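PDB 6QBT: HTLV-2 integrase catalytic core domain from Human T-cell leukemia virus 2, which probably inserts viral DNA into the host genome, being the metal-dependent catalytic core domain of a deltaretroviral integrase with an RNase H-like fold. Local coordinates for residues I67-G72 / I89-H94; D13-K18 / I111-L116; L139-V144 / T151-H156. All coordinates share one frame; numbering follows the deposited sequence.

Contact 1: I67-G72 / I89-H94; sequences INTDNG and IKHSTH. With MG (magnesium ion), chain B.
Three backbone hydrogen bonds tie Ile67 and Thr69 to Lys90 and Ser92 in parallel register, a compact example of how an edge strand is fastened beside an active-site strand. Ile67 N gives its hydrogen to Lys90 O at 2.8 Å, Ser92 N returns one to Ile67 O, and Thr69 N reaches Ser92 O over a longer 3.2 Å. His91 CA and Asn68 CA add weaker contacts to Ile67 O and Ser92 O, and Thr93 CA to Thr69 O.

Side-chain hydrogen bonds continue the pairing on both faces. On the face of Asn68 and Ser92, the amide oxygen OD1 of Asn68 takes two donors, the backbone N of His94 at 2.8 Å and Ser92 OG at 2.9 Å, each tilted modestly from the amide plane. With CG anti to the backbone N (chi1 -167°), Asn68 brings its amide to the backbone of His94, just past the end of the strand; Ser92 OG is also hydrogen-bonded to His66 NE2, its strongest polar partner. On the other face, His91 NE2 donates in its ring plane to Thr69 OG1 at 2.7 Å, and that hydroxyl passes its own hydrogen to Asp70 O.

Apolar contact centres on Ile67. Its CG1 meets Ile89 CG2 at 3.8 Å, while CD1 lies against His91 CD2. Phe80 and Cys84 of helix 78-86 also pack on Ile67.

Beyond the paired strands, Asp70 OD2 binds the magnesium ion at 2.0 Å, and OD1 closes an Asx turn by accepting from Gly72 N, which comes from above the carboxylate plane. The chain of hydrogen bonds from His91 through Thr69 to the carbonyl of Asp70, together with this turn, is consistent with second-shell bonds that help to position the metal-binding carboxylate.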
loop_
_atom_site.group_PDB
_atom_site.type_symbol
_atom_site.label_atom_id
_atom_site.label_comp_id
_atom_site.label_asym_id
_atom_site.label_seq_id
_atom_site.Cartn_x
_atom_site.Cartn_y
_atom_site.Cartn_z
ATOM N N ILE A 67 -1.184 -10.528 21.024
ATOM C CA ILE A 67 -0.308 -9.373 21.272
ATOM C C ILE A 67 0.070 -9.225 22.760
ATOM O O ILE A 67 -0.743 -9.484 23.647
ATOM C CB ILE A 67 -0.925 -8.061 20.757
ATOM C CG1 ILE A 67 -2.340 -7.883 21.305
ATOM C CG2 ILE A 67 -0.927 -8.069 19.242
ATOM C CD1 ILE A 67 -2.818 -6.448 21.362
ATOM N N ASN A 68 1.321 -8.835 23.006
ATOM C CA ASN A 68 1.798 -8.530 24.352
ATOM C C ASN A 68 2.310 -7.112 24.391
ATOM O O ASN A 68 3.132 -6.729 23.564
ATOM C CB ASN A 68 2.897 -9.500 24.795
ATOM C CG ASN A 68 3.175 -9.403 26.276
ATOM O OD1 ASN A 68 2.586 -10.132 27.093
ATOM N ND2 ASN A 68 4.029 -8.455 26.651
ATOM N N THR A 69 1.814 -6.346 25.357
ATOM C CA THR A 69 2.161 -4.944 25.552
ATOM C C THR A 69 2.598 -4.677 27.011
ATOM O O THR A 69 2.569 -5.572 27.856
ATOM C CB THR A 69 0.939 -4.052 25.216
ATOM O OG1 THR A 69 -0.118 -4.247 26.176
ATOM C CG2 THR A 69 0.419 -4.369 23.809
ATOM N N ASP A 70 3.010 -3.440 27.287
ATOM C CA ASP A 70 3.180 -2.947 28.670
ATOM C C ASP A 70 1.807 -2.549 29.214
ATOM O O ASP A 70 0.789 -2.691 28.517
ATOM C CB ASP A 70 4.243 -1.802 28.791
ATOM C CG ASP A 70 3.875 -0.501 28.045
ATOM O OD1 ASP A 70 2.706 -0.290 27.630
ATOM O OD2 ASP A 70 4.794 0.349 27.873
ATOM N N ASN A 71 1.790 -2.053 30.448
ATOM C CA ASN A 71 0.571 -1.547 31.087
ATOM C C ASN A 71 0.249 -0.088 30.794
ATOM O O ASN A 71 -0.467 0.528 31.565
ATOM C CB ASN A 71 0.670 -1.721 32.609
ATOM C CG ASN A 71 0.753 -3.165 33.014
ATOM O OD1 ASN A 71 1.654 -3.544 33.748
ATOM N ND2 ASN A 71 -0.182 -3.987 32.531
ATOM N N GLY A 72 0.738 0.471 29.695
ATOM C CA GLY A 72 0.383 1.838 29.338
ATOM C C GLY A 72 -1.128 1.970 29.197
ATOM O O GLY A 72 -1.788 1.003 28.787
ATOM N N ILE A 89 -8.373 -11.137 19.258
ATOM C CA ILE A 89 -6.945 -10.984 19.418
ATOM C C ILE A 89 -6.665 -11.100 20.922
ATOM O O ILE A 89 -7.158 -10.281 21.716
ATOM C CB ILE A 89 -6.467 -9.621 18.877
ATOM C CG1 ILE A 89 -6.768 -9.492 17.372
ATOM C CG2 ILE A 89 -4.969 -9.468 19.094
ATOM C CD1 ILE A 89 -6.674 -8.079 16.820
ATOM N N LYS A 90 -5.903 -12.128 21.307
ATOM C CA LYS A 90 -5.503 -12.317 22.714
ATOM C C LYS A 90 -4.525 -11.203 23.088
ATOM O O LYS A 90 -3.611 -10.877 22.310
ATOM C CB LYS A 90 -4.863 -13.698 22.899
ATOM C CG LYS A 90 -4.266 -13.981 24.260
ATOM C CD LYS A 90 -3.986 -15.471 24.414
ATOM C CE LYS A 90 -3.291 -15.792 25.735
ATOM N NZ LYS A 90 -4.103 -15.432 26.927
ATOM N N HIS A 91 -4.735 -10.607 24.255
ATOM C CA HIS A 91 -3.921 -9.499 24.731
ATOM C C HIS A 91 -3.427 -9.805 26.118
ATOM O O HIS A 91 -4.223 -9.972 27.019
ATOM C CB HIS A 91 -4.735 -8.212 24.752
ATOM C CG HIS A 91 -3.941 -7.016 25.158
ATOM N ND1 HIS A 91 -4.509 -5.918 25.759
ATOM C CD2 HIS A 91 -2.618 -6.748 25.056
ATOM C CE1 HIS A 91 -3.570 -5.021 25.995
ATOM N NE2 HIS A 91 -2.414 -5.501 25.590
ATOM N N SER A 92 -2.118 -9.875 26.291
ATOM C CA SER A 92 -1.522 -10.072 27.596
ATOM C C SER A 92 -0.546 -8.943 27.817
ATOM O O SER A 92 -0.210 -8.228 26.876
ATOM C CB SER A 92 -0.823 -11.422 27.647
ATOM O OG SER A 92 0.093 -11.545 26.562
ATOM N N THR A 93 -0.097 -8.785 29.060
ATOM C CA THR A 93 0.802 -7.673 29.455
ATOM C C THR A 93 2.016 -8.166 30.276
ATOM O O THR A 93 2.255 -7.700 31.368
ATOM C CB THR A 93 0.031 -6.533 30.201
ATOM O OG1 THR A 93 -0.691 -7.080 31.303
ATOM C CG2 THR A 93 -0.972 -5.807 29.280
ATOM N N HIS A 94 2.779 -9.105 29.718
ATOM C CA HIS A 94 4.015 -9.608 30.343
ATOM C C HIS A 94 5.206 -8.694 30.079
ATOM O O HIS A 94 6.166 -8.699 30.857
ATOM C CB HIS A 94 4.343 -11.021 29.850
ATOM C CG HIS A 94 3.239 -12.017 30.064
ATOM N ND1 HIS A 94 2.608 -12.670 29.020
ATOM C CD2 HIS A 94 2.651 -12.474 31.198
ATOM C CE1 HIS A 94 1.685 -13.487 29.502
ATOM N NE2 HIS A 94 1.690 -13.384 30.821
HETATM MG MG MG B . 5.135 2.191 27.082
#

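Contact 2: D13-K18 / I111-L116; sequences DVTHYK and IIKNLL. With MG (magnesium ion), chain B.
Lys113 stretches from its helix to segment 13-18 and ends in two hydrogen bonds, showing how a single long side chain can bridge a helix and a sheet. Its NZ donates to His16 O at 2.7 Å, tilted modestly from the carbonyl plane, and to Thr15 OG1 at 2.8 Å. Lys113 and Thr15 reach toward each other tip to tip. The lysine chain is extended beyond CG, which gives it the length to span the gap, and Thr15 holds OG1 anti to its own backbone N (chi1 -175°), on the helix side of the strand.

Nearer the helix, the aliphatic part of Lys113 runs antiparallel alongside Tyr17, CG lying 4.1 Å from Tyr17 CD1. A CH-pi contact follows: Leu116 CD2 stands 3.6 Å from the centroid of the Tyr17 ring, only 5° off the normal and hence almost exactly over its centre. The phenol OH is hydrogen-bonded to Asn117, which helps to fix the ring beneath the methyl group.

Earlier on the same strand, Asp13 OD1 binds the magnesium ion at 2.2 Å. This is a helix packed on the central sheet of the RNase H-like integrase fold: the segment axes approach to 10.9 Å at 24°, the helix running roughly along the strand, over one face of the sheet. Strand 22-31 pairs with strand 9-19, and helix 128-142 packs on Ile111, Ile112 and Leu116.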
loop_
_atom_site.group_PDB
_atom_site.type_symbol
_atom_site.label_atom_id
_atom_site.label_comp_id
_atom_site.label_asym_id
_atom_site.label_seq_id
_atom_site.Cartn_x
_atom_site.Cartn_y
_atom_site.Cartn_z
ATOM N N ASP A 13 4.949 -1.529 21.885
ATOM C CA ASP A 13 5.142 -0.447 22.837
ATOM C C ASP A 13 5.152 0.870 22.058
ATOM O O ASP A 13 5.281 0.895 20.821
ATOM C CB ASP A 13 6.446 -0.638 23.630
ATOM C CG ASP A 13 6.541 0.247 24.890
ATOM O OD1 ASP A 13 5.559 0.856 25.383
ATOM O OD2 ASP A 13 7.644 0.358 25.425
ATOM N N VAL A 14 4.998 1.968 22.787
ATOM C CA VAL A 14 5.213 3.266 22.233
ATOM C C VAL A 14 6.589 3.744 22.698
ATOM O O VAL A 14 6.896 3.675 23.875
ATOM C CB VAL A 14 4.085 4.214 22.656
ATOM C CG1 VAL A 14 4.425 5.644 22.284
ATOM C CG2 VAL A 14 2.775 3.797 21.976
ATOM N N THR A 15 7.418 4.217 21.765
ATOM C CA THR A 15 8.676 4.880 22.114
ATOM C C THR A 15 8.626 6.334 21.632
ATOM O O THR A 15 7.811 6.664 20.800
ATOM C CB THR A 15 9.922 4.136 21.576
ATOM O OG1 THR A 15 11.096 4.798 22.060
ATOM C CG2 THR A 15 9.964 4.105 20.062
ATOM N N HIS A 16 9.496 7.186 22.159
ATOM C CA HIS A 16 9.392 8.604 21.934
ATOM C C HIS A 16 10.557 9.062 21.096
ATOM O O HIS A 16 11.617 8.462 21.161
ATOM C CB HIS A 16 9.264 9.327 23.253
ATOM C CG HIS A 16 7.984 9.013 23.965
ATOM N ND1 HIS A 16 7.849 7.937 24.823
ATOM C CD2 HIS A 16 6.762 9.590 23.894
ATOM C CE1 HIS A 16 6.605 7.877 25.266
ATOM N NE2 HIS A 16 5.925 8.869 24.717
ATOM N N TYR A 17 10.317 10.043 20.221
ATOM C CA TYR A 17 11.337 10.560 19.299
ATOM C C TYR A 17 11.197 12.072 19.145
ATOM O O TYR A 17 10.212 12.540 18.594
ATOM C CB TYR A 17 11.258 9.893 17.936
ATOM C CG TYR A 17 12.397 10.309 17.049
ATOM C CD1 TYR A 17 13.662 9.742 17.205
ATOM C CD2 TYR A 17 12.238 11.307 16.092
ATOM C CE1 TYR A 17 14.731 10.135 16.414
ATOM C CE2 TYR A 17 13.298 11.709 15.281
ATOM C CZ TYR A 17 14.540 11.119 15.444
ATOM O OH TYR A 17 15.588 11.498 14.654
ATOM N N LYS A 18 12.196 12.805 19.633
ATOM C CA LYS A 18 12.212 14.263 19.630
ATOM C C LYS A 18 12.702 14.742 18.268
ATOM O O LYS A 18 13.773 14.349 17.830
ATOM C CB LYS A 18 13.150 14.799 20.725
ATOM C CG LYS A 18 12.488 15.685 21.766
ATOM C CD LYS A 18 13.485 16.547 22.532
ATOM C CE LYS A 18 12.734 17.628 23.291
ATOM N NZ LYS A 18 13.667 18.538 23.998
ATOM N N ILE A 111 17.140 0.230 16.263
ATOM C CA ILE A 111 17.480 0.060 14.857
ATOM C C ILE A 111 16.660 1.064 14.005
ATOM O O ILE A 111 17.204 1.746 13.092
ATOM C CB ILE A 111 17.270 -1.406 14.407
ATOM C CG1 ILE A 111 18.225 -2.323 15.188
ATOM C CG2 ILE A 111 17.492 -1.555 12.900
ATOM C CD1 ILE A 111 17.758 -3.754 15.268
ATOM N N ILE A 112 15.371 1.182 14.340
ATOM C CA ILE A 112 14.506 2.177 13.704
ATOM C C ILE A 112 15.102 3.577 13.843
ATOM O O ILE A 112 15.296 4.247 12.827
ATOM C CB ILE A 112 13.070 2.140 14.257
ATOM C CG1 ILE A 112 12.382 0.848 13.825
ATOM C CG2 ILE A 112 12.270 3.347 13.769
ATOM C CD1 ILE A 112 12.217 0.721 12.310
ATOM N N LYS A 113 15.437 3.982 15.074
ATOM C CA LYS A 113 15.953 5.318 15.306
ATOM C C LYS A 113 17.263 5.586 14.578
ATOM O O LYS A 113 17.449 6.683 14.063
ATOM C CB LYS A 113 16.062 5.639 16.802
ATOM C CG LYS A 113 14.692 5.762 17.458
ATOM C CD LYS A 113 14.771 6.125 18.933
ATOM C CE LYS A 113 13.363 6.038 19.536
ATOM N NZ LYS A 113 13.285 6.282 21.007
ATOM N N ASN A 114 18.148 4.599 14.496
ATOM C CA ASN A 114 19.390 4.782 13.734
ATOM C C ASN A 114 19.113 4.979 12.243
ATOM O O ASN A 114 19.750 5.827 11.622
ATOM C CB ASN A 114 20.387 3.644 13.950
ATOM C CG ASN A 114 21.176 3.789 15.251
ATOM O OD1 ASN A 114 20.762 4.465 16.207
ATOM N ND2 ASN A 114 22.322 3.148 15.295
ATOM N N LEU A 115 18.160 4.228 11.672
ATOM C CA LEU A 115 17.821 4.400 10.256
ATOM C C LEU A 115 17.126 5.745 10.028
ATOM O O LEU A 115 17.461 6.473 9.077
ATOM C CB LEU A 115 16.946 3.248 9.743
ATOM C CG LEU A 115 17.707 1.947 9.450
ATOM C CD1 LEU A 115 16.728 0.790 9.292
ATOM C CD2 LEU A 115 18.626 2.088 8.235
ATOM N N LEU A 116 16.191 6.073 10.914
ATOM C CA LEU A 116 15.503 7.365 10.904
ATOM C C LEU A 116 16.482 8.557 10.940
ATOM O O LEU A 116 16.359 9.495 10.137
ATOM C CB LEU A 116 14.545 7.424 12.096
ATOM C CG LEU A 116 13.554 8.556 12.301
ATOM C CD1 LEU A 116 12.542 8.605 11.172
ATOM C CD2 LEU A 116 12.816 8.321 13.603
HETATM MG MG MG B . 5.135 2.191 27.082
#

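Contact 3: L139-V144 / T151-H156; sequences LNQLNV and TRWQIH
Arg152 packs along the last turn of helix 128-142, and its side chain can be traced atom by atom. CB lies 3.6 Å from Asn140 O. CG continues beside the backbone N (chi1 -73°), and the chain then extends as far as NE, carrying CD past Leu139 O and Asn140 OD1; the amide ND2 of Asn140 is hydrogen-bonded to Val37 O. NE sits near Leu139 CG and has a weak hydrogen bond to Gly35 O. At CZ the guanidinium lays one face on a methyl group: Leu139 CD1 is 3.4 Å above the plane, over its centre. NH1 gives a hydrogen bond to a water in the guanidinium plane, at 3.0 Å; this water also accepts from Arg152 N and is 2.6 Å from both Leu139 O and Asn143 O.

The arrangement is two consecutive helices of the integrase core joined by a loop, the short helix 152-156 starting against the end of helix 128-142. Thr151 is its N-cap and forms a capping box with Gln154: OG1 accepts from Gln154 N, and Gln154 OE1 receives a weak bond from Thr151 N. A second water connects Thr151 OG1 with Gln141 O, while the threonine methyl CG2 rests 3.3 Å from Asn143 O.

One direct hydrogen bond links the backbones, Trp153 N to Asn140 O at 3.0 Å, with the donor tilted 34° from the carbonyl plane. Over the Trp153 indole, Gln141 CG makes a CH-pi contact 3.8 Å from the centroid of the five-membered ring, and Asn140 CB approaches CE3 obliquely. The amide of Gln141 continues to Ile58 of the third subunit, where NE2 donates to the carbonyl oxygen.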
loop_
_atom_site.group_PDB
_atom_site.type_symbol
_atom_site.label_atom_id
_atom_site.label_comp_id
_atom_site.label_asym_id
_atom_site.label_seq_id
_atom_site.Cartn_x
_atom_site.Cartn_y
_atom_site.Cartn_z
ATOM N N LEU A 139 14.211 -1.434 6.932
ATOM C CA LEU A 139 14.431 -2.470 7.929
ATOM C C LEU A 139 13.747 -3.803 7.543
ATOM O O LEU A 139 14.366 -4.869 7.666
ATOM C CB LEU A 139 13.957 -2.001 9.303
ATOM C CG LEU A 139 14.138 -2.976 10.485
ATOM C CD1 LEU A 139 15.590 -3.391 10.672
ATOM C CD2 LEU A 139 13.613 -2.322 11.744
ATOM N N ASN A 140 12.497 -3.743 7.086
ATOM C CA ASN A 140 11.735 -4.965 6.767
ATOM C C ASN A 140 12.252 -5.650 5.514
ATOM O O ASN A 140 12.427 -6.873 5.517
ATOM C CB ASN A 140 10.227 -4.715 6.637
ATOM C CG ASN A 140 9.532 -4.555 7.983
ATOM O OD1 ASN A 140 9.869 -5.236 8.972
ATOM N ND2 ASN A 140 8.522 -3.683 8.031
ATOM N N GLN A 141 12.546 -4.876 4.467
ATOM C CA GLN A 141 12.803 -5.459 3.145
ATOM C C GLN A 141 14.221 -5.523 2.673
ATOM O O GLN A 141 14.529 -6.366 1.806
ATOM C CB GLN A 141 12.033 -4.705 2.072
ATOM C CG GLN A 141 10.593 -5.112 1.973
ATOM C CD GLN A 141 10.028 -4.610 0.670
ATOM O OE1 GLN A 141 10.001 -3.389 0.437
ATOM N NE2 GLN A 141 9.660 -5.552 -0.233
ATOM N N LEU A 142 15.061 -4.619 3.174
ATOM C CA LEU A 142 16.433 -4.525 2.710
ATOM C C LEU A 142 17.416 -5.246 3.632
ATOM O O LEU A 142 18.303 -5.995 3.186
ATOM C CB LEU A 142 16.847 -3.055 2.525
ATOM C CG LEU A 142 16.399 -2.371 1.230
ATOM C CD1 LEU A 142 17.044 -2.958 0.006
ATOM C CD2 LEU A 142 14.883 -2.418 1.098
ATOM N N ASN A 143 17.263 -4.997 4.916
ATOM C CA ASN A 143 18.156 -5.543 5.925
ATOM C C ASN A 143 18.174 -7.091 5.939
ATOM O O ASN A 143 17.122 -7.745 6.109
ATOM C CB ASN A 143 17.710 -5.005 7.271
ATOM C CG ASN A 143 18.795 -5.023 8.264
ATOM O OD1 ASN A 143 19.432 -3.995 8.498
ATOM N ND2 ASN A 143 19.061 -6.200 8.837
ATOM N N VAL A 144 19.359 -7.664 5.711
ATOM C CA VAL A 144 19.556 -9.114 5.822
ATOM C C VAL A 144 19.919 -9.516 7.255
ATOM O O VAL A 144 20.885 -9.024 7.822
ATOM C CB VAL A 144 20.616 -9.638 4.846
ATOM C CG1 VAL A 144 20.708 -11.163 4.942
ATOM C CG2 VAL A 144 20.221 -9.243 3.424
ATOM N N THR A 151 15.557 -11.512 4.936
ATOM C CA THR A 151 15.024 -10.297 5.436
ATOM C C THR A 151 13.796 -10.663 6.252
ATOM O O THR A 151 13.237 -11.751 6.091
ATOM C CB THR A 151 14.630 -9.358 4.294
ATOM O OG1 THR A 151 13.555 -9.954 3.556
ATOM C CG2 THR A 151 15.815 -9.123 3.385
ATOM N N ARG A 152 13.387 -9.737 7.115
ATOM C CA ARG A 152 12.144 -9.857 7.899
ATOM C C ARG A 152 10.924 -10.143 7.021
ATOM O O ARG A 152 10.094 -10.996 7.334
ATOM C CB ARG A 152 11.907 -8.567 8.662
ATOM C CG ARG A 152 12.848 -8.386 9.824
ATOM C CD ARG A 152 12.857 -6.942 10.296
ATOM N NE ARG A 152 13.705 -6.772 11.486
ATOM C CZ ARG A 152 15.036 -6.749 11.479
ATOM N NH1 ARG A 152 15.728 -6.901 10.349
ATOM N NH2 ARG A 152 15.693 -6.583 12.616
ATOM N N TRP A 153 10.857 -9.428 5.908
ATOM C CA TRP A 153 9.817 -9.580 4.916
ATOM C C TRP A 153 9.762 -10.979 4.313
ATOM O O TRP A 153 8.680 -11.509 4.128
ATOM C CB TRP A 153 10.021 -8.549 3.799
ATOM C CG TRP A 153 8.779 -8.047 3.180
ATOM C CD1 TRP A 153 8.424 -8.134 1.860
ATOM C CD2 TRP A 153 7.726 -7.324 3.835
ATOM N NE1 TRP A 153 7.218 -7.511 1.657
ATOM C CE2 TRP A 153 6.759 -7.021 2.854
ATOM C CE3 TRP A 153 7.498 -6.921 5.157
ATOM C CZ2 TRP A 153 5.581 -6.332 3.153
ATOM C CZ3 TRP A 153 6.324 -6.211 5.443
ATOM C CH2 TRP A 153 5.390 -5.935 4.447
ATOM N N GLN A 154 10.917 -11.550 3.975
ATOM C CA GLN A 154 10.984 -12.897 3.438
ATOM C C GLN A 154 10.541 -13.912 4.472
ATOM O O GLN A 154 9.810 -14.827 4.127
ATOM C CB GLN A 154 12.394 -13.239 2.963
ATOM C CG GLN A 154 12.794 -12.506 1.699
ATOM C CD GLN A 154 14.308 -12.378 1.493
ATOM O OE1 GLN A 154 15.120 -13.121 2.067
ATOM N NE2 GLN A 154 14.695 -11.383 0.692
ATOM N N ILE A 155 10.953 -13.749 5.736
ATOM C CA ILE A 155 10.548 -14.699 6.780
ATOM C C ILE A 155 9.073 -14.551 7.066
ATOM O O ILE A 155 8.394 -15.540 7.285
ATOM C CB ILE A 155 11.364 -14.566 8.073
ATOM C CG1 ILE A 155 12.819 -14.964 7.798
ATOM C CG2 ILE A 155 10.836 -15.500 9.177
ATOM C CD1 ILE A 155 13.759 -14.682 8.940
ATOM N N HIS A 156 8.576 -13.323 7.050
ATOM C CA HIS A 156 7.205 -13.062 7.452
ATOM C C HIS A 156 6.165 -13.516 6.442
ATOM O O HIS A 156 5.149 -14.044 6.858
ATOM C CB HIS A 156 6.999 -11.563 7.744
ATOM C CG HIS A 156 5.807 -11.277 8.593
ATOM N ND1 HIS A 156 5.804 -11.499 9.951
ATOM C CD2 HIS A 156 4.578 -10.811 8.280
ATOM C CE1 HIS A 156 4.624 -11.172 10.439
ATOM N NE2 HIS A 156 3.857 -10.759 9.445
HETATM O O HOH W 1 15.015 -7.385 7.512
HETATM O O HOH W 2 13.006 -8.398 1.337
#

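How the contacts relate
The three contacts lie within one integrase catalytic domain. Contacts 1 and 2, their centres about 20 Å apart, share the mixed sheet through neighbouring strands 66-68 and 9-19, and Asp70 and Asp13 meet at the one magnesium ion. In sequence, both segments of contact 1 fall between those of contact 2, whose two segments are 93 residues apart; contact 3 follows later. Helices 104-122 and 128-142 join contacts 2 and 3, with centres about 18 Å apart, as Leu139 packs on Ile111, Ile112 and Leu115. Contact 3 stays about 11 Å from contact 1 at the nearest atoms, so contact 3 does not touch contact 1, and contact 2 touches both.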